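Long-range contacts in mbGIPC protein (PDB 6X1X), which probably serves as a signalling adaptor of the GIPC family, its PDZ domain being expected to bind C-terminal tails of partner proteins: residues 9-14 / 80-85; 22-27 / 64-69; 29-34 / 50-55. All coordinates share one frame; numbering follows the deposited sequence. Where two conformers were deposited one is given.

Contact 1: 9-14 / 80-85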
ATOM      1  N   VAL A   9       3.134   0.893   7.886  1.00 15.23           N
ATOM      2  CA  VAL A   9       2.398  -0.361   7.865  1.00 15.34           C
ATOM      3  C   VAL A   9       3.441  -1.471   7.942  1.00 16.08           C
ATOM      4  O   VAL A   9       4.368  -1.507   7.127  1.00 15.91           O
ATOM      5  CB  VAL A   9       1.565  -0.468   6.578  1.00 19.62           C
ATOM      6  CG1 VAL A   9       0.877  -1.782   6.494  1.00 29.45           C
ATOM      7  CG2 VAL A   9       0.545   0.662   6.518  1.00 26.06           C
ATOM      8  N   LYS A  10       3.328  -2.352   8.935  1.00 15.62           N
ATOM      9  CA  LYS A  10       4.239  -3.482   9.082  1.00 12.27           C
ATOM     10  C   LYS A  10       3.414  -4.755   9.060  1.00  9.64           C
ATOM     11  O   LYS A  10       2.556  -4.948   9.925  1.00 12.35           O
ATOM     12  CB  LYS A  10       5.053  -3.400  10.373  1.00 14.20           C
ATOM     13  CG  LYS A  10       6.140  -4.449  10.453  1.00 15.49           C
ATOM     14  CD  LYS A  10       7.268  -4.025  11.384  1.00 28.58           C
ATOM     15  CE  LYS A  10       7.296  -4.869  12.646  1.00 19.82           C
ATOM     16  NZ  LYS A  10       8.557  -4.682  13.429  1.00 17.67           N
ATOM     17  N   VAL A  11       3.705  -5.627   8.091  1.00 10.31           N
ATOM     18  CA  VAL A  11       2.797  -6.677   7.641  1.00 13.10           C
ATOM     19  C   VAL A  11       3.593  -7.959   7.485  1.00 10.16           C
ATOM     20  O   VAL A  11       4.733  -7.936   7.015  1.00  7.78           O
ATOM     21  CB  VAL A  11       2.162  -6.304   6.281  1.00 11.07           C
ATOM     22  CG1 VAL A  11       1.262  -7.403   5.783  1.00 18.69           C
ATOM     23  CG2 VAL A  11       1.380  -5.042   6.401  1.00 22.11           C
ATOM     24  N   ILE A  12       2.989  -9.085   7.836  1.00 11.57           N
ATOM     25  CA  ILE A  12       3.563 -10.391   7.536  1.00 10.11           C
ATOM     26  C   ILE A  12       2.901 -10.926   6.275  1.00  7.67           C
ATOM     27  O   ILE A  12       1.675 -11.080   6.222  1.00  7.51           O
ATOM     28  CB  ILE A  12       3.392 -11.367   8.707  1.00 13.95           C
ATOM     29  CG1 ILE A  12       4.211 -10.876   9.899  1.00 15.30           C
ATOM     30  CG2 ILE A  12       3.831 -12.750   8.290  1.00 14.00           C
ATOM     31  CD1 ILE A  12       4.220 -11.822  11.070  1.00 31.80           C
ATOM     32  N   LYS A  13       3.708 -11.224   5.261  1.00  7.34           N
ATOM     33  CA  LYS A  13       3.180 -11.767   4.012  1.00  6.05           C
ATOM     34  C   LYS A  13       3.082 -13.275   4.186  1.00  6.39           C
ATOM     35  O   LYS A  13       3.988 -14.023   3.814  1.00  7.84           O
ATOM     36  CB  LYS A  13       4.077 -11.376   2.847  1.00  6.81           C
ATOM     37  CG  LYS A  13       3.524 -11.807   1.504  1.00  6.38           C
ATOM     38  CD  LYS A  13       4.408 -11.336   0.358  1.00  6.36           C
ATOM     39  CE  LYS A  13       3.903 -11.881  -0.962  1.00  5.96           C
ATOM     40  NZ  LYS A  13       4.814 -11.556  -2.091  1.00  5.51           N
ATOM     41  N   ASP A  14       1.966 -13.736   4.757  1.00  6.08           N
ATOM     42  CA  ASP A  14       1.856 -15.138   5.154  1.00  7.47           C
ATOM     43  C   ASP A  14       1.441 -16.060   4.019  1.00  6.87           C
ATOM     44  O   ASP A  14       1.455 -17.284   4.204  1.00 10.19           O
ATOM     45  CB  ASP A  14       0.887 -15.303   6.332  1.00  9.94           C
ATOM     46  CG  ASP A  14      -0.547 -14.976   5.964  1.00 10.19           C
ATOM     47  OD1 ASP A  14      -1.178 -15.779   5.251  1.00 12.11           O
ATOM     48  OD2 ASP A  14      -1.066 -13.932   6.405  1.00 11.85           O
ATOM     49  N   SER A  80       7.864 -13.537   5.026  1.00  8.57           N
ATOM     50  CA  SER A  80       8.632 -12.359   5.385  1.00  9.20           C
ATOM     51  C   SER A  80       7.730 -11.267   5.926  1.00  8.10           C
ATOM     52  O   SER A  80       6.603 -11.082   5.463  1.00  8.65           O
ATOM     53  CB  SER A  80       9.323 -11.795   4.146  1.00 11.55           C
ATOM     54  OG  SER A  80      10.170 -12.748   3.540  1.00 21.63           O
ATOM     55  N   GLU A  81       8.247 -10.529   6.891  1.00  8.08           N
ATOM     56  CA  GLU A  81       7.659  -9.250   7.250  0.50  9.03           C
ATOM     57  C   GLU A  81       8.145  -8.195   6.268  1.00  8.47           C
ATOM     58  O   GLU A  81       9.228  -8.308   5.685  1.00 11.70           O
ATOM     59  CB  GLU A  81       8.091  -8.845   8.659  0.50 12.02           C
ATOM     60  CG  GLU A  81       7.740  -9.856   9.737  0.50 18.32           C
ATOM     61  CD  GLU A  81       8.227  -9.438  11.112  0.50 21.66           C
ATOM     62  OE1 GLU A  81       8.461  -8.230  11.320  0.50 22.17           O
ATOM     63  OE2 GLU A  81       8.382 -10.323  11.982  0.50 25.38           O
ATOM     64  N   PHE A  82       7.322  -7.174   6.057  1.00  7.28           N
ATOM     65  CA  PHE A  82       7.741  -6.030   5.264  1.00  7.02           C
ATOM     66  C   PHE A  82       7.107  -4.782   5.845  1.00  6.10           C
ATOM     67  O   PHE A  82       6.117  -4.847   6.581  1.00  7.50           O
ATOM     68  CB  PHE A  82       7.423  -6.185   3.766  1.00  7.61           C
ATOM     69  CG  PHE A  82       5.946  -6.157   3.434  1.00  6.78           C
ATOM     70  CD1 PHE A  82       5.174  -7.300   3.548  1.00  7.33           C
ATOM     71  CD2 PHE A  82       5.345  -4.989   2.981  1.00  7.61           C
ATOM     72  CE1 PHE A  82       3.820  -7.273   3.224  1.00  8.61           C
ATOM     73  CE2 PHE A  82       3.989  -4.957   2.651  1.00  8.48           C
ATOM     74  CZ  PHE A  82       3.231  -6.099   2.778  1.00  9.70           C
ATOM     75  N   THR A  83       7.691  -3.639   5.502  0.50  6.76           N
ATOM     76  CA  THR A  83       7.169  -2.344   5.905  0.50  8.31           C
ATOM     77  C   THR A  83       6.790  -1.543   4.667  0.50  7.44           C
ATOM     78  O   THR A  83       7.440  -1.633   3.624  0.50  8.85           O
ATOM     79  CB  THR A  83       8.184  -1.586   6.770  0.50  8.00           C
ATOM     80  OG1 THR A  83       8.383  -2.297   7.996  0.50 10.49           O
ATOM     81  CG2 THR A  83       7.692  -0.186   7.103  0.50 17.37           C
ATOM     82  N   MET A  84       5.711  -0.777   4.782  1.00  7.98           N
ATOM     83  CA  MET A  84       5.216   0.032   3.685  1.00  9.51           C
ATOM     84  C   MET A  84       4.793   1.362   4.278  1.00 11.35           C
ATOM     85  O   MET A  84       4.103   1.392   5.303  1.00 13.50           O
ATOM     86  CB  MET A  84       4.032  -0.679   3.025  1.00 12.36           C
ATOM     87  CG  MET A  84       3.520  -0.026   1.763  1.00 12.45           C
ATOM     88  SD  MET A  84       2.405  -1.147   0.904  1.00 15.35           S
ATOM     89  CE  MET A  84       1.125  -1.393   2.135  1.00 17.00           C
ATOM     90  N   ILE A  85       5.249   2.452   3.681  1.00  9.55           N
ATOM     91  CA  ILE A  85       4.832   3.784   4.089  1.00 10.23           C
ATOM     92  C   ILE A  85       3.705   4.198   3.165  1.00  7.81           C
ATOM     93  O   ILE A  85       3.880   4.247   1.940  1.00  8.13           O
ATOM     94  CB  ILE A  85       5.993   4.786   4.025  1.00 11.11           C
ATOM     95  CG1 ILE A  85       7.169   4.292   4.867  1.00 14.01           C
ATOM     96  CG2 ILE A  85       5.527   6.148   4.499  1.00 13.80           C
ATOM     97  CD1 ILE A  85       6.852   4.135   6.334  1.00 22.79           C
TER
HETATM   98  O   HOH W   1      10.681  -6.007  12.130  1.00 22.02           O

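Contact 2: 22-27 / 64-69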
ATOM      1  N   ILE A  22      -3.645  -2.216  -7.040  1.00  6.18           N
ATOM      2  CA  ILE A  22      -2.990  -0.922  -7.097  1.00  6.21           C
ATOM      3  C   ILE A  22      -2.960  -0.426  -8.525  1.00  5.20           C
ATOM      4  O   ILE A  22      -2.962  -1.202  -9.491  1.00  6.43           O
ATOM      5  CB  ILE A  22      -1.585  -0.925  -6.466  1.00  6.65           C
ATOM      6  CG1 ILE A  22      -0.641  -1.810  -7.258  1.00  7.65           C
ATOM      7  CG2 ILE A  22      -1.660  -1.377  -5.011  1.00  9.16           C
ATOM      8  CD1 ILE A  22       0.798  -1.675  -6.811  1.00  8.45           C
ATOM      9  N   SER A  23      -2.943   0.892  -8.660  0.66  5.19           N
ATOM     10  CA  SER A  23      -2.878   1.525  -9.962  0.66  6.35           C
ATOM     11  C   SER A  23      -2.065   2.808  -9.835  0.66  6.64           C
ATOM     12  O   SER A  23      -1.499   3.107  -8.782  0.66  6.96           O
ATOM     13  CB  SER A  23      -4.273   1.772 -10.523  0.66  9.31           C
ATOM     14  OG  SER A  23      -4.159   2.163 -11.874  0.66  8.05           O
ATOM     15  N   ASP A  24      -1.976   3.549 -10.937  1.00  7.48           N
ATOM     16  CA  ASP A  24      -1.354   4.869 -10.932  1.00  7.23           C
ATOM     17  C   ASP A  24      -1.970   5.674 -12.065  1.00  9.97           C
ATOM     18  O   ASP A  24      -2.564   5.108 -12.986  1.00 10.91           O
ATOM     19  CB  ASP A  24       0.189   4.814 -11.015  1.00  8.75           C
ATOM     20  CG  ASP A  24       0.699   4.485 -12.412  1.00  9.54           C
ATOM     21  OD1 ASP A  24       0.770   5.411 -13.246  1.00 11.15           O
ATOM     22  OD2 ASP A  24       1.079   3.325 -12.666  1.00  9.34           O
ATOM     23  N   ASN A  25      -1.859   7.000 -11.984  1.00  9.12           N
ATOM     24  CA  ASN A  25      -2.448   7.858 -13.007  1.00  9.82           C
ATOM     25  C   ASN A  25      -1.417   8.416 -13.979  1.00 13.64           C
ATOM     26  O   ASN A  25      -1.742   9.316 -14.759  1.00 15.94           O
ATOM     27  CB  ASN A  25      -3.316   8.964 -12.389  1.00 15.42           C
ATOM     28  CG  ASN A  25      -2.529   9.916 -11.508  1.00 18.26           C
ATOM     29  OD1 ASN A  25      -1.308   9.993 -11.589  1.00 18.52           O
ATOM     30  ND2 ASN A  25      -3.237  10.661 -10.664  1.00 28.53           N
ATOM     31  N   GLY A  26      -0.190   7.897 -13.954  1.00 13.80           N
ATOM     32  CA  GLY A  26       0.871   8.349 -14.830  1.00 16.36           C
ATOM     33  C   GLY A  26       1.856   9.309 -14.198  1.00 16.88           C
ATOM     34  O   GLY A  26       2.852   9.665 -14.844  1.00 19.69           O
ATOM     35  N   ALA A  27       1.606   9.747 -12.967  1.00 16.89           N
ATOM     36  CA  ALA A  27       2.532  10.615 -12.257  1.00 15.78           C
ATOM     37  C   ALA A  27       2.331  10.426 -10.761  1.00 20.27           C
ATOM     38  O   ALA A  27       1.296   9.929 -10.311  1.00 18.43           O
ATOM     39  CB  ALA A  27       2.337  12.087 -12.643  1.00 20.47           C
ATOM     40  N   CYS A  64       7.112   5.943  -9.320  1.00  7.66           N
ATOM     41  CA  CYS A  64       7.084   4.571  -9.799  1.00  7.71           C
ATOM     42  C   CYS A  64       5.694   4.176 -10.280  1.00  7.38           C
ATOM     43  O   CYS A  64       4.682   4.498  -9.650  1.00  9.86           O
ATOM     44  CB  CYS A  64       7.550   3.626  -8.696  1.00  7.50           C
ATOM     45  SG  CYS A  64       9.275   3.883  -8.243  1.00  7.91           S
ATOM     46  N   ARG A  65       5.654   3.444 -11.385  1.00  7.19           N
ATOM     47  CA  ARG A  65       4.393   2.967 -11.928  0.50  7.08           C
ATOM     48  C   ARG A  65       3.858   1.816 -11.084  1.00  6.09           C
ATOM     49  O   ARG A  65       4.600   1.141 -10.357  1.00  7.00           O
ATOM     50  CB  ARG A  65       4.587   2.486 -13.365  0.50  9.54           C
ATOM     51  CG  ARG A  65       4.891   3.590 -14.366  0.50 12.37           C
ATOM     52  CD  ARG A  65       3.622   4.211 -14.923  0.50 13.81           C
ATOM     53  NE  ARG A  65       3.239   3.640 -16.216  0.50 10.91           N
ATOM     54  CZ  ARG A  65       2.118   2.963 -16.443  0.50 14.78           C
ATOM     55  NH1 ARG A  65       1.249   2.757 -15.461  0.50 16.32           N
ATOM     56  NH2 ARG A  65       1.866   2.497 -17.658  0.50  9.72           N
ATOM     57  N   HIS A  66       2.550   1.576 -11.206  1.00  5.44           N
ATOM     58  CA  HIS A  66       1.954   0.510 -10.416  1.00  6.40           C
ATOM     59  C   HIS A  66       2.590  -0.838 -10.705  1.00  6.28           C
ATOM     60  O   HIS A  66       2.674  -1.675  -9.803  1.00  7.14           O
ATOM     61  CB  HIS A  66       0.426   0.462 -10.557  1.00  6.34           C
ATOM     62  CG  HIS A  66      -0.069   0.007 -11.896  1.00  5.58           C
ATOM     63  ND1 HIS A  66      -0.079  -1.313 -12.290  1.00  6.50           N
ATOM     64  CD2 HIS A  66      -0.631   0.706 -12.909  1.00  6.13           C
ATOM     65  CE1 HIS A  66      -0.585  -1.400 -13.507  1.00  6.33           C
ATOM     66  NE2 HIS A  66      -0.930  -0.189 -13.905  1.00  7.28           N
ATOM     67  N   PHE A  67       3.056  -1.078 -11.933  1.00  6.51           N
ATOM     68  CA  PHE A  67       3.667  -2.379 -12.181  1.00  7.20           C
ATOM     69  C   PHE A  67       4.998  -2.530 -11.455  1.00  6.05           C
ATOM     70  O   PHE A  67       5.379  -3.648 -11.104  1.00  6.17           O
ATOM     71  CB  PHE A  67       3.761  -2.706 -13.675  1.00  9.09           C
ATOM     72  CG  PHE A  67       4.636  -1.779 -14.464  1.00 10.13           C
ATOM     73  CD1 PHE A  67       6.001  -1.985 -14.547  1.00 11.40           C
ATOM     74  CD2 PHE A  67       4.078  -0.736 -15.178  1.00 14.27           C
ATOM     75  CE1 PHE A  67       6.794  -1.130 -15.301  1.00 16.10           C
ATOM     76  CE2 PHE A  67       4.858   0.112 -15.926  1.00 18.08           C
ATOM     77  CZ  PHE A  67       6.209  -0.081 -15.987  1.00 13.58           C
ATOM     78  N   GLU A  68       5.708  -1.419 -11.210  1.00  6.28           N
ATOM     79  CA  GLU A  68       6.973  -1.479 -10.471  1.00  6.13           C
ATOM     80  C   GLU A  68       6.732  -1.709  -8.987  1.00  5.64           C
ATOM     81  O   GLU A  68       7.435  -2.505  -8.348  1.00  5.99           O
ATOM     82  CB  GLU A  68       7.769  -0.192 -10.699  1.00  6.87           C
ATOM     83  CG  GLU A  68       8.137   0.009 -12.156  1.00  8.12           C
ATOM     84  CD  GLU A  68       8.771   1.348 -12.452  1.00  7.47           C
ATOM     85  OE1 GLU A  68       8.294   2.378 -11.929  1.00  9.99           O
ATOM     86  OE2 GLU A  68       9.764   1.361 -13.208  1.00  8.93           O
ATOM     87  N   VAL A  69       5.756  -1.000  -8.420  1.00  5.48           N
ATOM     88  CA  VAL A  69       5.387  -1.191  -7.023  1.00  5.51           C
ATOM     89  C   VAL A  69       4.840  -2.597  -6.815  1.00  5.46           C
ATOM     90  O   VAL A  69       5.176  -3.281  -5.837  1.00  5.53           O
ATOM     91  CB  VAL A  69       4.376  -0.101  -6.620  1.00  5.64           C
ATOM     92  CG1 VAL A  69       3.906  -0.310  -5.194  1.00  6.94           C
ATOM     93  CG2 VAL A  69       4.993   1.280  -6.786  1.00  5.98           C
TER

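Contact 3: 29-34 / 50-55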
ATOM      1  N   TYR A  29       2.612   8.904  -7.102  1.00 11.59           N
ATOM      2  CA  TYR A  29       2.757   7.613  -6.449  1.00 11.25           C
ATOM      3  C   TYR A  29       1.670   6.652  -6.911  1.00  9.63           C
ATOM      4  O   TYR A  29       0.559   7.059  -7.269  1.00 11.29           O
ATOM      5  CB  TYR A  29       2.644   7.770  -4.933  1.00 11.05           C
ATOM      6  CG  TYR A  29       3.728   8.626  -4.314  1.00 12.72           C
ATOM      7  CD1 TYR A  29       3.614  10.011  -4.272  1.00 18.06           C
ATOM      8  CD2 TYR A  29       4.876   8.048  -3.781  1.00 11.21           C
ATOM      9  CE1 TYR A  29       4.614  10.793  -3.708  1.00 18.91           C
ATOM     10  CE2 TYR A  29       5.873   8.820  -3.202  1.00 13.61           C
ATOM     11  CZ  TYR A  29       5.736  10.187  -3.175  1.00 15.35           C
ATOM     12  OH  TYR A  29       6.732  10.953  -2.609  1.00 20.59           O
ATOM     13  N   ALA A  30       1.986   5.363  -6.869  1.00  8.46           N
ATOM     14  CA  ALA A  30       0.948   4.362  -7.043  1.00  8.79           C
ATOM     15  C   ALA A  30       0.007   4.414  -5.846  1.00  7.03           C
ATOM     16  O   ALA A  30       0.387   4.836  -4.751  1.00  8.95           O
ATOM     17  CB  ALA A  30       1.579   2.978  -7.173  1.00 10.18           C
ATOM     18  N   PHE A  31      -1.237   3.997  -6.058  1.00  6.30           N
ATOM     19  CA  PHE A  31      -2.227   4.079  -4.995  1.00  7.05           C
ATOM     20  C   PHE A  31      -3.047   2.803  -4.924  1.00  5.71           C
ATOM     21  O   PHE A  31      -3.116   2.007  -5.864  1.00  5.82           O
ATOM     22  CB  PHE A  31      -3.140   5.298  -5.149  1.00  8.93           C
ATOM     23  CG  PHE A  31      -3.986   5.258  -6.377  1.00 12.93           C
ATOM     24  CD1 PHE A  31      -3.512   5.739  -7.587  1.00 15.87           C
ATOM     25  CD2 PHE A  31      -5.259   4.728  -6.324  1.00 15.71           C
ATOM     26  CE1 PHE A  31      -4.307   5.691  -8.725  1.00 17.77           C
ATOM     27  CE2 PHE A  31      -6.055   4.679  -7.450  1.00 20.39           C
ATOM     28  CZ  PHE A  31      -5.575   5.160  -8.649  1.00 20.26           C
ATOM     29  N   ILE A  32      -3.673   2.629  -3.768  1.00  5.98           N
ATOM     30  CA  ILE A  32      -4.468   1.447  -3.479  1.00  6.09           C
ATOM     31  C   ILE A  32      -5.877   1.701  -3.992  1.00  6.44           C
ATOM     32  O   ILE A  32      -6.599   2.563  -3.480  1.00  8.41           O
ATOM     33  CB  ILE A  32      -4.460   1.118  -1.986  1.00  7.44           C
ATOM     34  CG1 ILE A  32      -3.035   0.814  -1.542  1.00  7.43           C
ATOM     35  CG2 ILE A  32      -5.368  -0.068  -1.694  1.00  8.61           C
ATOM     36  CD1 ILE A  32      -2.885   0.606  -0.051  1.00 11.16           C
ATOM     37  N   LYS A  33      -6.268   0.944  -5.003  1.00  6.25           N
ATOM     38  CA  LYS A  33      -7.577   1.077  -5.615  1.00  7.89           C
ATOM     39  C   LYS A  33      -8.615   0.208  -4.923  1.00  5.68           C
ATOM     40  O   LYS A  33      -9.772   0.619  -4.783  1.00  7.90           O
ATOM     41  CB  LYS A  33      -7.467   0.679  -7.087  1.00 10.01           C
ATOM     42  CG  LYS A  33      -8.656   1.041  -7.942  1.00 11.25           C
ATOM     43  CD  LYS A  33      -8.391   0.652  -9.389  1.00 16.43           C
ATOM     44  CE  LYS A  33      -9.555   1.033 -10.290  1.00 21.05           C
ATOM     45  NZ  LYS A  33      -9.736   2.510 -10.352  1.00 29.59           N
ATOM     46  N   LYS A  34      -8.225  -0.996  -4.502  1.00  5.70           N
ATOM     47  CA  LYS A  34      -9.127  -1.908  -3.815  1.00  5.93           C
ATOM     48  C   LYS A  34      -8.338  -2.695  -2.788  1.00  5.51           C
ATOM     49  O   LYS A  34      -7.141  -2.947  -2.960  1.00  5.08           O
ATOM     50  CB  LYS A  34      -9.785  -2.917  -4.770  1.00  6.81           C
ATOM     51  CG  LYS A  34     -10.523  -2.283  -5.945  1.00 10.45           C
ATOM     52  CD  LYS A  34     -11.171  -3.312  -6.858  1.00 12.99           C
ATOM     53  CE  LYS A  34     -11.957  -2.627  -7.970  1.00 17.51           C
ATOM     54  NZ  LYS A  34     -12.695  -3.603  -8.824  1.00 19.45           N
ATOM     55  N   GLY A  50      -7.463   4.196  -1.384  1.00  7.08           N
ATOM     56  CA  GLY A  50      -7.116   5.571  -1.643  1.00  9.88           C
ATOM     57  C   GLY A  50      -5.725   5.958  -1.189  1.00  9.67           C
ATOM     58  O   GLY A  50      -5.178   6.949  -1.686  1.00 11.40           O
ATOM     59  N   ASP A  51      -5.137   5.206  -0.260  1.00  8.00           N
ATOM     60  CA  ASP A  51      -3.807   5.541   0.224  1.00  6.95           C
ATOM     61  C   ASP A  51      -2.792   5.401  -0.901  1.00  7.87           C
ATOM     62  O   ASP A  51      -2.886   4.500  -1.746  1.00  9.19           O
ATOM     63  CB  ASP A  51      -3.410   4.609   1.373  1.00  8.11           C
ATOM     64  CG  ASP A  51      -4.138   4.914   2.668  1.00  9.36           C
ATOM     65  OD1 ASP A  51      -4.786   5.970   2.774  1.00 10.08           O
ATOM     66  OD2 ASP A  51      -4.041   4.085   3.603  1.00 11.07           O
ATOM     67  N   HIS A  52      -1.824   6.297  -0.916  1.00  7.26           N
ATOM     68  CA  HIS A  52      -0.701   6.190  -1.832  1.00  7.40           C
ATOM     69  C   HIS A  52       0.429   5.409  -1.168  1.00  7.02           C
ATOM     70  O   HIS A  52       0.627   5.482   0.051  1.00  7.84           O
ATOM     71  CB  HIS A  52      -0.229   7.579  -2.265  1.00 13.15           C
ATOM     72  CG  HIS A  52      -1.138   8.237  -3.260  1.00 16.87           C
ATOM     73  ND1 HIS A  52      -2.260   8.949  -2.890  1.00 26.70           N
ATOM     74  CD2 HIS A  52      -1.104   8.266  -4.615  1.00 17.87           C
ATOM     75  CE1 HIS A  52      -2.870   9.400  -3.973  1.00 27.69           C
ATOM     76  NE2 HIS A  52      -2.191   8.996  -5.033  1.00 21.19           N
ATOM     77  N   ILE A  53       1.163   4.647  -1.973  1.00  6.68           N
ATOM     78  CA  ILE A  53       2.280   3.850  -1.480  1.00  6.42           C
ATOM     79  C   ILE A  53       3.552   4.648  -1.729  1.00  6.32           C
ATOM     80  O   ILE A  53       4.012   4.771  -2.869  1.00  7.99           O
ATOM     81  CB  ILE A  53       2.324   2.467  -2.138  1.00  6.89           C
ATOM     82  CG1 ILE A  53       1.032   1.716  -1.824  1.00  7.58           C
ATOM     83  CG2 ILE A  53       3.542   1.692  -1.633  1.00  8.90           C
ATOM     84  CD1 ILE A  53       0.879   0.409  -2.580  1.00 10.87           C
ATOM     85  N   ALA A  54       4.134   5.184  -0.664  1.00  6.07           N
ATOM     86  CA  ALA A  54       5.299   6.049  -0.792  1.00  6.49           C
ATOM     87  C   ALA A  54       6.609   5.277  -0.763  1.00  5.81           C
ATOM     88  O   ALA A  54       7.554   5.646  -1.471  1.00  6.47           O
ATOM     89  CB  ALA A  54       5.299   7.099   0.321  1.00  8.28           C
ATOM     90  N   LYS A  55       6.683   4.231   0.057  1.00  5.56           N
ATOM     91  CA  LYS A  55       7.899   3.443   0.208  1.00  5.11           C
ATOM     92  C   LYS A  55       7.528   2.010   0.550  1.00  5.25           C
ATOM     93  O   LYS A  55       6.503   1.752   1.182  1.00  6.01           O
ATOM     94  CB  LYS A  55       8.800   3.953   1.342  1.00  7.23           C
ATOM     95  CG  LYS A  55       9.302   5.366   1.182  1.00  8.23           C
ATOM     96  CD  LYS A  55      10.452   5.675   2.127  1.00 11.42           C
ATOM     97  CE  LYS A  55      10.932   7.104   1.915  1.00 15.64           C
ATOM     98  NZ  LYS A  55      12.037   7.469   2.841  1.00 18.35           N
TER
HETATM   99  O   HOH W   2       4.466   4.643  -5.640  1.00  7.20           O

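Contact 1: 9-14 / 80-85
Two strands of the PDZ domain pair antiparallel here, 6-12 and 81-87: V9 faces M84, K10 faces T83, V11 faces F82 and I12 faces E81. V9-M84 and V11-F82 are the hydrogen-bonded pairs, each joined by two bonds. V11 N gives to F82 O at 3.0 Å, and F82 N gives back to V11 O at 2.9 Å. K13 N adds one more rung, a nearly straight bond to S80 O (2.9 Å, 171°), with K13 itself at the centre of an inverse gamma turn.

F82 carries the side-chain packing. Its CG sits between the backbone N and the carbonyl carbon (chi1 68°), which swings the ring over to the neighbouring strand. V11 CB lies over one face as a CH-pi contact, 4.0 Å from the centroid of the F82 ring, and V11 CG1 also reaches CE1. A leucine in place of F82 would probably forfeit this flat cover over V11 and leave the CB of K13 without its ring neighbour. V9, V11, F82 and M84 share the inward face of the PDZ sheet, where I40, V44, I53 and I76 pack on them. The extended chain of K13 carries NZ to the carbonyls of L73 and I76, at the end of helix 66-75.

On the outward face K10 bends at chi3 (111°), and its NZ stops 4.1 Å from E81 OE1, beyond salt-bridge range. A water bridges them in the E81 conformer described, accepting from K10 NZ at 2.8 Å and donating to E81 OE1. Alongside, I12 CG1 rests 3.7 Å from E81 CG.

Contact 2: 22-27 / 64-69
S23 and H66 bring their CA atoms to 5.0 Å where strand 20-23 meets the first turn of helix 66-75, the two elements that flank the peptide groove of a PDZ domain. The polar centre is the carboxylate of D24. Its CG stands between the backbone N and the carbonyl carbon (chi1 76°), which aims OD2 at the start of the helix. There OD2 takes the backbone N-H of H66 at 2.7 Å from the anti side, well out of the carboxylate plane. On the syn side it receives R65 NH1 at 2.9 Å, a salt bridge made by the R65 conformer described. D24 OD2 sits at the guanidinium edge, almost in its plane, while the two planar groups are turned 72° against each other. The other oxygen, OD1, accepts from G26 N to close an Asx turn, so both carboxylate oxygens are engaged. E68 OE1 meanwhile accepts from the N of R65, the N-cap residue.

H66 CB packs on the backbone of S23, 3.5 Å from S23 C, and H66 CD2 comes within 3.1 Å of D24 OD2. Further along the strand, I22 reaches across with CD1, which touches H66 O at 3.5 Å and V69 CG1 at 3.8 Å; I53 backs both I22 and V69.

In class I PDZ domains a histidine at the first position of this helix binds a serine or threonine of the ligand, a role H66 could share. With a helix start donating to it, and R65 in one of its conformers, D24 is probably favoured as an anion, and its charge would be expected to polarise the nearby imidazole.

Contact 3: 29-34 / 50-55
F31 lays its CB over one face of the H52 imidazole, 3.9 Å from the centroid and 21° off the ring normal. The two rings themselves stand obliquely, planes 56° apart. This joins strands 31-35 and 52-56 of the PDZ fold through a single bridge, F31 with H52. Backbone bonds lie around it: I53 N to A30 O at 2.9 Å, I32 N to D51 O, and G50 N to I32 O at 2.8 Å. G50 has a positive phi (100°), where a side chain would jam against the preceding carbonyl.

Y29 O comes to the edge of the H52 ring, 3.4 Å from CD2. The tyrosine ring lies obliquely against the other strand, its CD2 3.5 Å from I53 O and its CE2 near A54 CB. On the buried side I32 and I53 cross at about a right angle, I32 CG1 lying 4.1 Å from I53 CD1, with V47 packed on I32. The carboxylate of D51 is spent elsewhere, on a salt bridge to K7 and the N of A48. Beside Y29 a water links the two segments, accepting from A30 N at 2.9 Å and donating to I53 O at 2.8 Å.

How the contacts relate
Contact 3 sits between the other two. Its 29-34 segment runs beside 22-27 of contact 2, with F31 N 2.9 Å from S23 O, and the centres of those contacts are about 8 Å apart. Its 50-55 segment neighbours 80-85 of contact 1 in one sheet, where A54 N lies 2.8 Å from I85 O. I53 of contact 3 is shared, touching I22 and V69 of contact 2 as well as M84 of contact 1. Contact 2 spans one end of the probable peptide groove. Contact 1 lies away from that groove, on the opposite side of the chain's centre from contact 2; their centres are about 19 Å apart and they do not touch.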